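Local coordinates for protein inactive glucansucrase (Lactobacillus reuteri, PDB 5JBD) that is an inactive member of glycoside hydrolase family 70, built round a TIM-type barrel and holding a calcium ion in the crystal, at residues A[36-39]-A[45-48]; A[254-259]-A[814-819]; A[368-373]-A[381-386]; A[474-479]-A[678-683]. All blocks are in the same frame, centred on the assembly; numbering follows the deposited sequence.

Interaction 1: A[36-39]-A[45-48]; sequences NMAF and AINN
The methyl group of A38 overlaps the outer end of the I46 side chain. A38 CB lies 3.7 Å from I46 CD1, and it is also 3.9 Å from I46 CG1. The alanine therefore rests along the last bond of the isoleucine rather than against a single atom. I46 reaches it because CG1 sits beside its own backbone N (chi1 -55°) and the chain then runs out extended to CD1.

One residue along each segment a second pair meets. F39 CB and A45 CB stand 4.1 Å apart, where the two backbones come nearest, with a CA to CA distance of 6.0 Å between F39 and A45. The A45 methyl lies at the edge of the phenyl ring, near its plane. The ring itself swings away from 45-48, since CG is anti to the backbone N (chi1 173°), and it makes a cation-pi contact with R60.

No hydrogen bond joins the two segments directly. The contact is apolar, modest at 130 Å² and largely buried. On the 45-48 side the chain is braced within itself: N48 ND2 donates to I46 O at 3.2 Å, nearly straight at 166°.

Both segments are irregular and belong to one loop. It folds back on itself with apolar side chains at the closure, and the five residues between are neither helix nor strand. R60 links the segments, as its backbone bonds to F39 and to A45. A38 is tied by the backbone to I881, close to the C-terminal end of the model. N36 bonds Y59 of strand 58-59 and Q134 of helix 126-147, and N47 pairs with W58 of that same strand.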
loop_
_atom_site.group_PDB
_atom_site.type_symbol
_atom_site.label_atom_id
_atom_site.label_comp_id
_atom_site.label_asym_id
_atom_site.label_seq_id
_atom_site.Cartn_x
_atom_site.Cartn_y
_atom_site.Cartn_z
ATOM N N ASN A 36 32.558 -16.942 -33.873
ATOM C CA ASN A 36 31.246 -16.589 -33.284
ATOM C C ASN A 36 30.848 -17.466 -32.089
ATOM O O ASN A 36 29.993 -17.082 -31.296
ATOM C CB ASN A 36 30.139 -16.685 -34.332
ATOM C CG ASN A 36 30.327 -15.722 -35.490
ATOM O OD1 ASN A 36 31.180 -14.843 -35.472
ATOM N ND2 ASN A 36 29.520 -15.901 -36.518
ATOM N N MET A 37 31.431 -18.659 -31.968
ATOM C CA MET A 37 31.154 -19.542 -30.825
ATOM C C MET A 37 31.486 -18.872 -29.495
ATOM O O MET A 37 32.384 -18.016 -29.431
ATOM C CB MET A 37 31.936 -20.868 -30.943
ATOM C CG MET A 37 33.425 -20.773 -30.644
ATOM S SD MET A 37 34.288 -22.360 -30.799
ATOM C CE MET A 37 33.877 -23.083 -29.210
ATOM N N ALA A 38 30.781 -19.272 -28.439
ATOM C CA ALA A 38 31.080 -18.781 -27.097
ATOM C C ALA A 38 32.533 -19.051 -26.768
ATOM O O ALA A 38 33.083 -20.084 -27.172
ATOM C CB ALA A 38 30.172 -19.427 -26.051
ATOM N N PHE A 39 33.174 -18.110 -26.079
ATOM C CA PHE A 39 34.583 -18.272 -25.700
ATOM C C PHE A 39 34.743 -19.493 -24.784
ATOM O O PHE A 39 35.705 -20.233 -24.903
ATOM C CB PHE A 39 35.118 -17.004 -25.019
ATOM C CG PHE A 39 36.504 -17.153 -24.453
ATOM C CD1 PHE A 39 37.614 -17.089 -25.282
ATOM C CD2 PHE A 39 36.699 -17.358 -23.087
ATOM C CE1 PHE A 39 38.896 -17.228 -24.766
ATOM C CE2 PHE A 39 37.972 -17.503 -22.566
ATOM C CZ PHE A 39 39.073 -17.430 -23.404
ATOM N N ALA A 45 31.761 -16.545 -19.668
ATOM C CA ALA A 45 31.572 -16.064 -21.045
ATOM C C ALA A 45 30.123 -16.007 -21.555
ATOM O O ALA A 45 29.897 -15.521 -22.667
ATOM C CB ALA A 45 32.419 -16.891 -21.991
ATOM N N ILE A 46 29.159 -16.490 -20.772
ATOM C CA ILE A 46 27.755 -16.499 -21.197
ATOM C C ILE A 46 26.849 -16.054 -20.038
ATOM O O ILE A 46 26.736 -16.764 -19.043
ATOM C CB ILE A 46 27.308 -17.900 -21.699
ATOM C CG1 ILE A 46 28.219 -18.443 -22.822
ATOM C CG2 ILE A 46 25.858 -17.850 -22.181
ATOM C CD1 ILE A 46 27.932 -19.890 -23.188
ATOM N N ASN A 47 26.209 -14.891 -20.160
ATOM C CA ASN A 47 25.180 -14.480 -19.178
ATOM C C ASN A 47 24.082 -15.555 -19.156
ATOM O O ASN A 47 23.669 -16.059 -20.209
ATOM C CB ASN A 47 24.530 -13.123 -19.525
ATOM C CG ASN A 47 25.423 -11.879 -19.245
ATOM O OD1 ASN A 47 25.133 -10.778 -19.756
ATOM N ND2 ASN A 47 26.490 -12.031 -18.447
ATOM N N ASN A 48 23.640 -15.916 -17.963
ATOM C CA ASN A 48 22.524 -16.828 -17.821
ATOM C C ASN A 48 21.791 -16.576 -16.498
ATOM O O ASN A 48 22.318 -15.931 -15.584
ATOM C CB ASN A 48 23.015 -18.270 -17.900
ATOM C CG ASN A 48 23.837 -18.655 -16.693
ATOM O OD1 ASN A 48 23.338 -19.295 -15.769
ATOM N ND2 ASN A 48 25.079 -18.198 -16.656
#

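Interaction 2: A[254-259]-A[814-819]; sequences ENLNWE and DLFTTK
L256 carries this contact with one methyl. Its CD1 is 4.0 Å from F816 CE1 and 4.3 Å from L815 CB. It thus sits at the meeting point of two neighbouring residues of the other segment. L256 and F816 come at each other from opposite directions, and the methyl approaches the ring obliquely. L815 does two jobs: its CB also lies 3.7 Å above the plane of the F816 ring, offset toward the rim. The three residues are buried, and no hydrogen bond crosses between the segments.

The next layer fixes the turn that presents L815 and F816. D814 O accepts three bonds from the chain ahead. T818 OG1 gives one at 2.8 Å, from above the carbonyl plane, and T818 N gives another at 3.0 Å. The third, from T817 N, is longer at 3.3 Å. The D814 carboxylate bonds Q298 of helix 291-304, and L815 touches D302 of that helix. F816 also packs on L805 and L808 of helix 805-811.

L256 belongs to helix 249-263, which lies against the parallel barrel of the family 70 enzymes. W258 and E259 of this helix touch I748 on barrel strand 743-748, while L256 meets the 814-819 turn.

Further out, N257 ties the helix to the link between helices 794-800 and 805-811: its OD1 bonds Y804 N and its ND2 bonds Y800 O. ND2 also bonds Y713 OH. E254 OE2 bonds the same Y713 OH, and Q797 NE2 as well.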
loop_
_atom_site.group_PDB
_atom_site.type_symbol
_atom_site.label_atom_id
_atom_site.label_comp_id
_atom_site.label_asym_id
_atom_site.label_seq_id
_atom_site.Cartn_x
_atom_site.Cartn_y
_atom_site.Cartn_z
ATOM N N GLU A 254 9.484 -15.681 10.130
ATOM C CA GLU A 254 10.135 -14.400 9.789
ATOM C C GLU A 254 9.274 -13.158 10.112
ATOM O O GLU A 254 9.811 -12.129 10.540
ATOM C CB GLU A 254 10.638 -14.396 8.324
ATOM C CG GLU A 254 11.142 -13.060 7.757
ATOM C CD GLU A 254 12.261 -12.394 8.552
ATOM O OE1 GLU A 254 12.929 -13.060 9.376
ATOM O OE2 GLU A 254 12.476 -11.175 8.339
ATOM N N ASN A 255 7.958 -13.246 9.939
ATOM C CA ASN A 255 7.067 -12.123 10.325
ATOM C C ASN A 255 7.141 -11.838 11.830
ATOM O O ASN A 255 7.178 -10.664 12.241
ATOM C CB ASN A 255 5.611 -12.385 9.915
ATOM C CG ASN A 255 5.419 -12.405 8.413
ATOM O OD1 ASN A 255 6.130 -11.717 7.659
ATOM N ND2 ASN A 255 4.450 -13.194 7.967
ATOM N N LEU A 256 7.197 -12.908 12.630
ATOM C CA LEU A 256 7.356 -12.795 14.078
ATOM C C LEU A 256 8.669 -12.108 14.426
ATOM O O LEU A 256 8.684 -11.214 15.277
ATOM C CB LEU A 256 7.260 -14.165 14.762
ATOM C CG LEU A 256 5.907 -14.856 14.659
ATOM C CD1 LEU A 256 5.979 -16.267 15.204
ATOM C CD2 LEU A 256 4.841 -14.068 15.396
ATOM N N ASN A 257 9.748 -12.512 13.756
ATOM C CA ASN A 257 11.055 -11.840 13.855
ATOM C C ASN A 257 10.948 -10.345 13.572
ATOM O O ASN A 257 11.463 -9.522 14.325
ATOM C CB ASN A 257 12.057 -12.467 12.875
ATOM C CG ASN A 257 13.485 -12.095 13.195
ATOM O OD1 ASN A 257 14.114 -12.716 14.054
ATOM N ND2 ASN A 257 14.009 -11.081 12.514
ATOM N N TRP A 258 10.283 -10.016 12.470
ATOM C CA TRP A 258 10.117 -8.631 12.010
ATOM C C TRP A 258 9.299 -7.795 12.998
ATOM O O TRP A 258 9.645 -6.649 13.308
ATOM C CB TRP A 258 9.427 -8.631 10.641
ATOM C CG TRP A 258 9.479 -7.342 9.864
ATOM C CD1 TRP A 258 10.392 -6.336 9.980
ATOM C CD2 TRP A 258 8.610 -6.966 8.788
ATOM N NE1 TRP A 258 10.130 -5.351 9.064
ATOM C CE2 TRP A 258 9.046 -5.718 8.316
ATOM C CE3 TRP A 258 7.502 -7.562 8.192
ATOM C CZ2 TRP A 258 8.402 -5.043 7.275
ATOM C CZ3 TRP A 258 6.872 -6.906 7.146
ATOM C CH2 TRP A 258 7.327 -5.661 6.694
ATOM N N GLU A 259 8.212 -8.383 13.491
ATOM C CA GLU A 259 7.377 -7.729 14.505
ATOM C C GLU A 259 8.155 -7.461 15.789
ATOM O O GLU A 259 8.100 -6.353 16.329
ATOM C CB GLU A 259 6.133 -8.575 14.778
ATOM C CG GLU A 259 5.164 -8.611 13.593
ATOM C CD GLU A 259 4.293 -9.850 13.542
ATOM O OE1 GLU A 259 4.137 -10.520 14.584
ATOM O OE2 GLU A 259 3.783 -10.177 12.442
ATOM N N ASP A 814 5.739 -21.475 22.719
ATOM C CA ASP A 814 4.385 -21.635 22.132
ATOM C C ASP A 814 4.236 -21.065 20.704
ATOM O O ASP A 814 3.442 -21.578 19.903
ATOM C CB ASP A 814 3.311 -21.028 23.059
ATOM C CG ASP A 814 3.586 -19.565 23.390
ATOM O OD1 ASP A 814 4.457 -19.288 24.242
ATOM O OD2 ASP A 814 2.961 -18.696 22.773
ATOM N N LEU A 815 5.014 -20.027 20.387
ATOM C CA LEU A 815 5.025 -19.448 19.046
ATOM C C LEU A 815 5.296 -20.481 17.959
ATOM O O LEU A 815 4.775 -20.356 16.846
ATOM C CB LEU A 815 6.074 -18.323 18.940
ATOM C CG LEU A 815 5.798 -17.045 19.736
ATOM C CD1 LEU A 815 6.955 -16.072 19.589
ATOM C CD2 LEU A 815 4.495 -16.408 19.298
ATOM N N PHE A 816 6.140 -21.467 18.277
ATOM C CA PHE A 816 6.607 -22.449 17.310
ATOM C C PHE A 816 6.080 -23.863 17.572
ATOM O O PHE A 816 6.556 -24.828 16.958
ATOM C CB PHE A 816 8.147 -22.381 17.247
ATOM C CG PHE A 816 8.652 -20.969 17.051
ATOM C CD1 PHE A 816 8.462 -20.319 15.845
ATOM C CD2 PHE A 816 9.249 -20.271 18.093
ATOM C CE1 PHE A 816 8.876 -19.009 15.666
ATOM C CE2 PHE A 816 9.674 -18.961 17.916
ATOM C CZ PHE A 816 9.489 -18.331 16.699
ATOM N N THR A 817 5.083 -23.981 18.455
ATOM C CA THR A 817 4.298 -25.229 18.576
ATOM C C THR A 817 2.801 -25.061 18.264
ATOM O O THR A 817 2.131 -26.042 17.991
ATOM C CB THR A 817 4.466 -25.878 19.965
ATOM O OG1 THR A 817 4.058 -24.965 20.985
ATOM C CG2 THR A 817 5.917 -26.281 20.193
ATOM N N THR A 818 2.277 -23.837 18.298
ATOM C CA THR A 818 0.878 -23.592 17.947
ATOM C C THR A 818 0.671 -23.821 16.464
ATOM O O THR A 818 1.313 -23.164 15.637
ATOM C CB THR A 818 0.488 -22.166 18.299
ATOM O OG1 THR A 818 0.649 -21.995 19.709
ATOM C CG2 THR A 818 -0.978 -21.854 17.881
ATOM N N LYS A 819 -0.227 -24.745 16.126
ATOM C CA LYS A 819 -0.465 -25.093 14.725
ATOM C C LYS A 819 -1.358 -24.051 14.071
ATOM O O LYS A 819 -2.456 -23.795 14.541
ATOM C CB LYS A 819 -1.086 -26.478 14.616
ATOM C CG LYS A 819 -0.140 -27.581 15.069
ATOM C CD LYS A 819 -0.769 -28.952 14.918
ATOM C CE LYS A 819 0.260 -30.069 15.063
ATOM N NZ LYS A 819 0.310 -30.569 16.461
#

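Interaction 3: A[368-373]-A[381-386]; sequences NSIVNR and EATPNW
N385 meets I370 first at its CB, which lies 4.2 Å from I370 CG2. One atom further, N385 CG comes to 3.9 Å of the same I370 CG2. The two side chains slide past each other in opposite directions. At the tip the amide splits its roles. N385 ND2 lies 3.8 Å from V371 CG2, and I370 CG2 also borders it. ND2 also donates back to T383 O at 2.8 Å. That bond is almost straight, 175°, and lies in the amide plane. The fold-back is possible because CG stands between the backbone N and the carbonyl carbon (chi1 71°). ND2 has a second acceptor in D458 O.

The other tip atom, N385 OD1, accepts from a water at 2.8 Å. The same water accepts from R373 NH2 at 2.9 Å, and T459 OG1 is a further partner of OD1. V371 CB lies above one face of the R373 guanidinium, toward its rim, and NH1 bonds S369 OG. That hydroxyl also receives V371 N, which makes an ST turn.

Beside the asparagine, V371 CG2 meets A382 CB at 4.0 Å, and I370 CG1 packs on T383 CB. A second water joins I370 O to T383 N. T383 OG1 turns elsewhere, to N332 of helix 326-333.

N385 begins barrel strand 385-388, next to strand 340-341. No direct hydrogen bond links the segments: methyl groups pack beside an amide with partners for both of its ends, and water carries the polar links. The amide orientation is thus probably well fixed.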
loop_
_atom_site.group_PDB
_atom_site.type_symbol
_atom_site.label_atom_id
_atom_site.label_comp_id
_atom_site.label_asym_id
_atom_site.label_seq_id
_atom_site.Cartn_x
_atom_site.Cartn_y
_atom_site.Cartn_z
ATOM N N ASN A 368 -25.802 2.897 8.796
ATOM C CA ASN A 368 -24.921 2.296 7.769
ATOM C C ASN A 368 -23.448 2.373 8.187
ATOM O O ASN A 368 -22.634 3.107 7.618
ATOM C CB ASN A 368 -25.223 2.895 6.391
ATOM C CG ASN A 368 -26.641 2.567 5.908
ATOM O OD1 ASN A 368 -27.417 1.896 6.598
ATOM N ND2 ASN A 368 -26.976 3.023 4.714
ATOM N N SER A 369 -23.166 1.599 9.229
ATOM C CA SER A 369 -21.855 1.455 9.849
ATOM C C SER A 369 -21.835 0.092 10.506
ATOM O O SER A 369 -22.893 -0.515 10.694
ATOM C CB SER A 369 -21.651 2.562 10.883
ATOM O OG SER A 369 -20.667 2.264 11.831
ATOM N N ILE A 370 -20.654 -0.398 10.874
ATOM C CA ILE A 370 -20.566 -1.627 11.691
ATOM C C ILE A 370 -21.274 -1.467 13.065
ATOM O O ILE A 370 -21.641 -2.463 13.670
ATOM C CB ILE A 370 -19.096 -2.115 11.853
ATOM C CG1 ILE A 370 -19.039 -3.619 12.173
ATOM C CG2 ILE A 370 -18.319 -1.275 12.875
ATOM C CD1 ILE A 370 -19.449 -4.509 11.020
ATOM N N VAL A 371 -21.469 -0.227 13.534
ATOM C CA VAL A 371 -22.280 0.071 14.725
ATOM C C VAL A 371 -23.536 0.910 14.394
ATOM O O VAL A 371 -23.440 1.994 13.795
ATOM C CB VAL A 371 -21.454 0.856 15.769
ATOM C CG1 VAL A 371 -22.178 0.906 17.111
ATOM C CG2 VAL A 371 -20.050 0.243 15.919
ATOM N N ASN A 372 -24.707 0.411 14.813
ATOM C CA ASN A 372 -25.957 1.176 14.758
ATOM C C ASN A 372 -25.955 2.139 15.933
ATOM O O ASN A 372 -25.761 1.712 17.065
ATOM C CB ASN A 372 -27.163 0.237 14.825
ATOM C CG ASN A 372 -28.487 0.983 14.785
ATOM O OD1 ASN A 372 -28.815 1.730 15.703
ATOM N ND2 ASN A 372 -29.245 0.782 13.735
ATOM N N ARG A 373 -26.141 3.431 15.671
ATOM C CA ARG A 373 -26.007 4.443 16.718
ATOM C C ARG A 373 -27.330 5.189 16.996
ATOM O O ARG A 373 -27.323 6.312 17.484
ATOM C CB ARG A 373 -24.872 5.415 16.377
ATOM C CG ARG A 373 -23.503 4.754 16.366
ATOM C CD ARG A 373 -22.361 5.744 16.095
ATOM N NE ARG A 373 -21.055 5.085 16.256
ATOM C CZ ARG A 373 -20.403 4.414 15.300
ATOM N NH1 ARG A 373 -20.898 4.311 14.063
ATOM N NH2 ARG A 373 -19.246 3.830 15.581
ATOM N N GLU A 381 -20.155 -4.537 23.531
ATOM C CA GLU A 381 -21.040 -5.234 22.581
ATOM C C GLU A 381 -20.664 -4.986 21.123
ATOM O O GLU A 381 -20.794 -5.887 20.294
ATOM C CB GLU A 381 -22.507 -4.822 22.803
ATOM C CG GLU A 381 -23.026 -5.237 24.168
ATOM C CD GLU A 381 -24.534 -5.092 24.329
ATOM O OE1 GLU A 381 -25.197 -4.314 23.584
ATOM O OE2 GLU A 381 -25.052 -5.764 25.245
ATOM N N ALA A 382 -20.234 -3.776 20.804
ATOM C CA ALA A 382 -19.907 -3.422 19.430
ATOM C C ALA A 382 -18.599 -4.083 19.024
ATOM O O ALA A 382 -17.760 -4.394 19.870
ATOM C CB ALA A 382 -19.784 -1.909 19.288
ATOM N N THR A 383 -18.427 -4.285 17.726
ATOM C CA THR A 383 -17.148 -4.743 17.193
ATOM C C THR A 383 -16.083 -3.653 17.357
ATOM O O THR A 383 -16.256 -2.552 16.801
ATOM C CB THR A 383 -17.292 -5.080 15.710
ATOM O OG1 THR A 383 -18.317 -6.061 15.570
ATOM C CG2 THR A 383 -15.972 -5.604 15.126
ATOM N N PRO A 384 -14.990 -3.938 18.124
ATOM C CA PRO A 384 -13.893 -2.963 18.272
ATOM C C PRO A 384 -13.372 -2.528 16.922
ATOM O O PRO A 384 -12.997 -3.377 16.105
ATOM C CB PRO A 384 -12.818 -3.753 19.048
ATOM C CG PRO A 384 -13.593 -4.748 19.825
ATOM C CD PRO A 384 -14.727 -5.155 18.931
ATOM N N ASN A 385 -13.415 -1.228 16.648
ATOM C CA ASN A 385 -13.185 -0.748 15.292
ATOM C C ASN A 385 -12.514 0.618 15.259
ATOM O O ASN A 385 -12.542 1.364 16.245
ATOM C CB ASN A 385 -14.490 -0.700 14.492
ATOM C CG ASN A 385 -15.413 0.401 14.951
ATOM O OD1 ASN A 385 -15.347 1.538 14.464
ATOM N ND2 ASN A 385 -16.241 0.091 15.933
ATOM N N TRP A 386 -11.890 0.910 14.121
ATOM C CA TRP A 386 -11.353 2.236 13.811
ATOM C C TRP A 386 -12.048 2.780 12.553
ATOM O O TRP A 386 -12.479 2.015 11.689
ATOM C CB TRP A 386 -9.810 2.254 13.678
ATOM C CG TRP A 386 -9.162 1.412 12.623
ATOM C CD1 TRP A 386 -9.261 0.050 12.456
ATOM C CD2 TRP A 386 -8.223 1.861 11.636
ATOM N NE1 TRP A 386 -8.472 -0.360 11.404
ATOM C CE2 TRP A 386 -7.811 0.726 10.895
ATOM C CE3 TRP A 386 -7.686 3.114 11.306
ATOM C CZ2 TRP A 386 -6.899 0.808 9.835
ATOM C CZ3 TRP A 386 -6.770 3.193 10.258
ATOM C CH2 TRP A 386 -6.396 2.044 9.529
HETATM O O HOH W 1 -20.677 -3.468 16.245
HETATM O O HOH W 2 -17.332 3.254 13.510
#

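Interaction 4: A[474-479]-A[678-683]; sequences QYMQEK and ASLFSD
M476 and L680 reach toward each other tip to tip, with M476 CE 4.1 Å from L680 CD2. M476 and F681 also approach from opposite directions. Here sulfur and methyl share one ring carbon: M476 SD is 3.9 Å from F681 CZ, and CE is 4.0 Å from it. SD stands 5.2 Å from the ring centroid of F681, at 73° off the ring normal. This is a Met-aromatic contact of oblique geometry, made at the far end of the ring. A bend at the last torsion of M476 (chi3 72°) turns CE aside from the extended line of the chain, which lets one thioether serve two partners.

The backbone sets the direction of M476. It is the third residue of a type II beta turn from Q474 to Q477, closed by Q477 N to Q474 O at 3.0 Å. Its backbone is in the left-handed region, and its side chain leaves the turn toward helix 678-683. Q477 NE2 tightens the turn by donating to Y475 O at 2.8 Å, from above the carbonyl plane. M476 N bonds Y465 OH, whose ring stacks on that of Y475.

On the helix, L680 and F681 are successive residues that both face M476. F681 also meets F689 edge to face and packs on I674 of helix 670-676.

Helices 670-676 and 678-683 lie between the neighbouring parallel strands 652-654 and 688-691, as in a beta-alpha-beta crossover of the barrel. The turn at 474-479 follows the adjacent strand 460-464, so the contact joins the loop after that strand to the helix that precedes strand 688-691.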
loop_
_atom_site.group_PDB
_atom_site.type_symbol
_atom_site.label_atom_id
_atom_site.label_comp_id
_atom_site.label_asym_id
_atom_site.label_seq_id
_atom_site.Cartn_x
_atom_site.Cartn_y
_atom_site.Cartn_z
ATOM N N GLN A 474 6.046 21.229 2.130
ATOM C CA GLN A 474 6.960 20.673 3.126
ATOM C C GLN A 474 6.198 20.367 4.431
ATOM O O GLN A 474 5.151 20.973 4.725
ATOM C CB GLN A 474 8.148 21.613 3.366
ATOM C CG GLN A 474 9.116 21.673 2.192
ATOM C CD GLN A 474 9.849 20.372 1.966
ATOM O OE1 GLN A 474 10.518 19.865 2.862
ATOM N NE2 GLN A 474 9.747 19.831 0.757
ATOM N N TYR A 475 6.695 19.384 5.174
ATOM C CA TYR A 475 5.895 18.747 6.227
ATOM C C TYR A 475 5.431 19.725 7.302
ATOM O O TYR A 475 6.244 20.376 7.958
ATOM C CB TYR A 475 6.653 17.561 6.862
ATOM C CG TYR A 475 5.749 16.644 7.674
ATOM C CD1 TYR A 475 4.917 15.708 7.044
ATOM C CD2 TYR A 475 5.711 16.725 9.053
ATOM C CE1 TYR A 475 4.085 14.871 7.778
ATOM C CE2 TYR A 475 4.880 15.899 9.807
ATOM C CZ TYR A 475 4.060 14.976 9.176
ATOM O OH TYR A 475 3.244 14.163 9.956
ATOM N N MET A 476 4.110 19.832 7.461
ATOM C CA MET A 476 3.469 20.743 8.417
ATOM C C MET A 476 3.744 22.251 8.206
ATOM O O MET A 476 3.411 23.044 9.081
ATOM C CB MET A 476 3.767 20.337 9.883
ATOM C CG MET A 476 3.124 19.018 10.309
ATOM S SD MET A 476 3.616 18.437 11.943
ATOM C CE MET A 476 2.767 19.588 13.033
ATOM N N GLN A 477 4.272 22.654 7.046
ATOM C CA GLN A 477 4.515 24.094 6.762
ATOM C C GLN A 477 3.253 24.916 6.471
ATOM O O GLN A 477 3.249 26.114 6.743
ATOM C CB GLN A 477 5.480 24.295 5.581
ATOM C CG GLN A 477 6.886 23.740 5.763
ATOM C CD GLN A 477 7.487 23.965 7.136
ATOM O OE1 GLN A 477 7.880 25.082 7.490
ATOM N NE2 GLN A 477 7.565 22.889 7.924
ATOM N N GLU A 478 2.209 24.292 5.911
ATOM C CA GLU A 478 0.972 24.997 5.523
ATOM C C GLU A 478 -0.252 24.297 6.105
ATOM O O GLU A 478 -0.506 23.130 5.793
ATOM C CB GLU A 478 0.824 25.025 3.999
ATOM C CG GLU A 478 1.844 25.890 3.274
ATOM C CD GLU A 478 1.736 25.806 1.752
ATOM O OE1 GLU A 478 0.767 25.226 1.214
ATOM O OE2 GLU A 478 2.641 26.333 1.073
ATOM N N LYS A 479 -1.011 25.008 6.927
ATOM C CA LYS A 479 -2.276 24.483 7.420
ATOM C C LYS A 479 -3.320 24.425 6.300
ATOM O O LYS A 479 -3.387 25.315 5.433
ATOM C CB LYS A 479 -2.812 25.338 8.569
ATOM C CG LYS A 479 -1.965 25.303 9.825
ATOM C CD LYS A 479 -2.498 26.326 10.815
ATOM C CE LYS A 479 -1.771 26.250 12.144
ATOM N NZ LYS A 479 -2.359 27.240 13.090
ATOM N N ALA A 678 5.781 17.436 19.124
ATOM C CA ALA A 678 5.190 16.346 19.903
ATOM C C ALA A 678 4.087 16.820 20.852
ATOM O O ALA A 678 3.049 16.157 20.991
ATOM C CB ALA A 678 6.276 15.602 20.678
ATOM N N SER A 679 4.305 17.969 21.494
ATOM C CA SER A 679 3.331 18.523 22.450
ATOM C C SER A 679 2.022 18.945 21.782
ATOM O O SER A 679 0.964 18.828 22.393
ATOM C CB SER A 679 3.909 19.730 23.211
ATOM O OG SER A 679 4.928 19.330 24.106
ATOM N N LEU A 680 2.105 19.433 20.542
ATOM C CA LEU A 680 0.912 19.758 19.754
ATOM C C LEU A 680 -0.006 18.545 19.608
ATOM O O LEU A 680 -1.211 18.647 19.844
ATOM C CB LEU A 680 1.284 20.306 18.361
ATOM C CG LEU A 680 0.108 20.631 17.416
ATOM C CD1 LEU A 680 -0.875 21.620 18.056
ATOM C CD2 LEU A 680 0.625 21.162 16.092
ATOM N N PHE A 681 0.559 17.388 19.253
ATOM C CA PHE A 681 -0.279 16.190 19.023
ATOM C C PHE A 681 -1.014 15.779 20.307
ATOM O O PHE A 681 -2.195 15.401 20.275
ATOM C CB PHE A 681 0.550 15.027 18.459
ATOM C CG PHE A 681 1.296 15.366 17.190
ATOM C CD1 PHE A 681 0.609 15.729 16.043
ATOM C CD2 PHE A 681 2.680 15.327 17.147
ATOM C CE1 PHE A 681 1.286 16.054 14.876
ATOM C CE2 PHE A 681 3.370 15.638 15.981
ATOM C CZ PHE A 681 2.668 16.008 14.840
ATOM N N SER A 682 -0.297 15.849 21.434
ATOM C CA SER A 682 -0.894 15.661 22.761
ATOM C C SER A 682 -2.011 16.678 23.047
ATOM O O SER A 682 -3.100 16.301 23.495
ATOM C CB SER A 682 0.177 15.783 23.848
ATOM O OG SER A 682 -0.402 15.580 25.124
ATOM N N ASP A 683 -1.737 17.951 22.764
ATOM C CA ASP A 683 -2.723 19.035 22.968
ATOM C C ASP A 683 -4.013 18.828 22.145
ATOM O O ASP A 683 -5.097 19.218 22.577
ATOM C CB ASP A 683 -2.107 20.414 22.637
ATOM C CG ASP A 683 -0.990 20.828 23.603
ATOM O OD1 ASP A 683 -0.765 20.125 24.617
ATOM O OD2 ASP A 683 -0.295 21.840 23.324
#

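How the interactions relate
Interactions 2, 3 and 4 all lie within the family 70 region and border its parallel barrel. Interaction 1 lies far from them, 46 Å from interaction 2 and 60 Å or more from the other two, centre to centre. Interactions 3 and 4 are the nearest pair, with centres 30 Å apart and nearest atoms about 15 Å apart. Along the chain both are nested in the long loop closed by interaction 2. That closure brings residues 254-259 together with 814-819 and so encloses all eight strands of the parallel barrel. The helix of interaction 2 follows soon after D243, which binds the calcium ion together with E237, N287 and N751. None of the four contacts touches another.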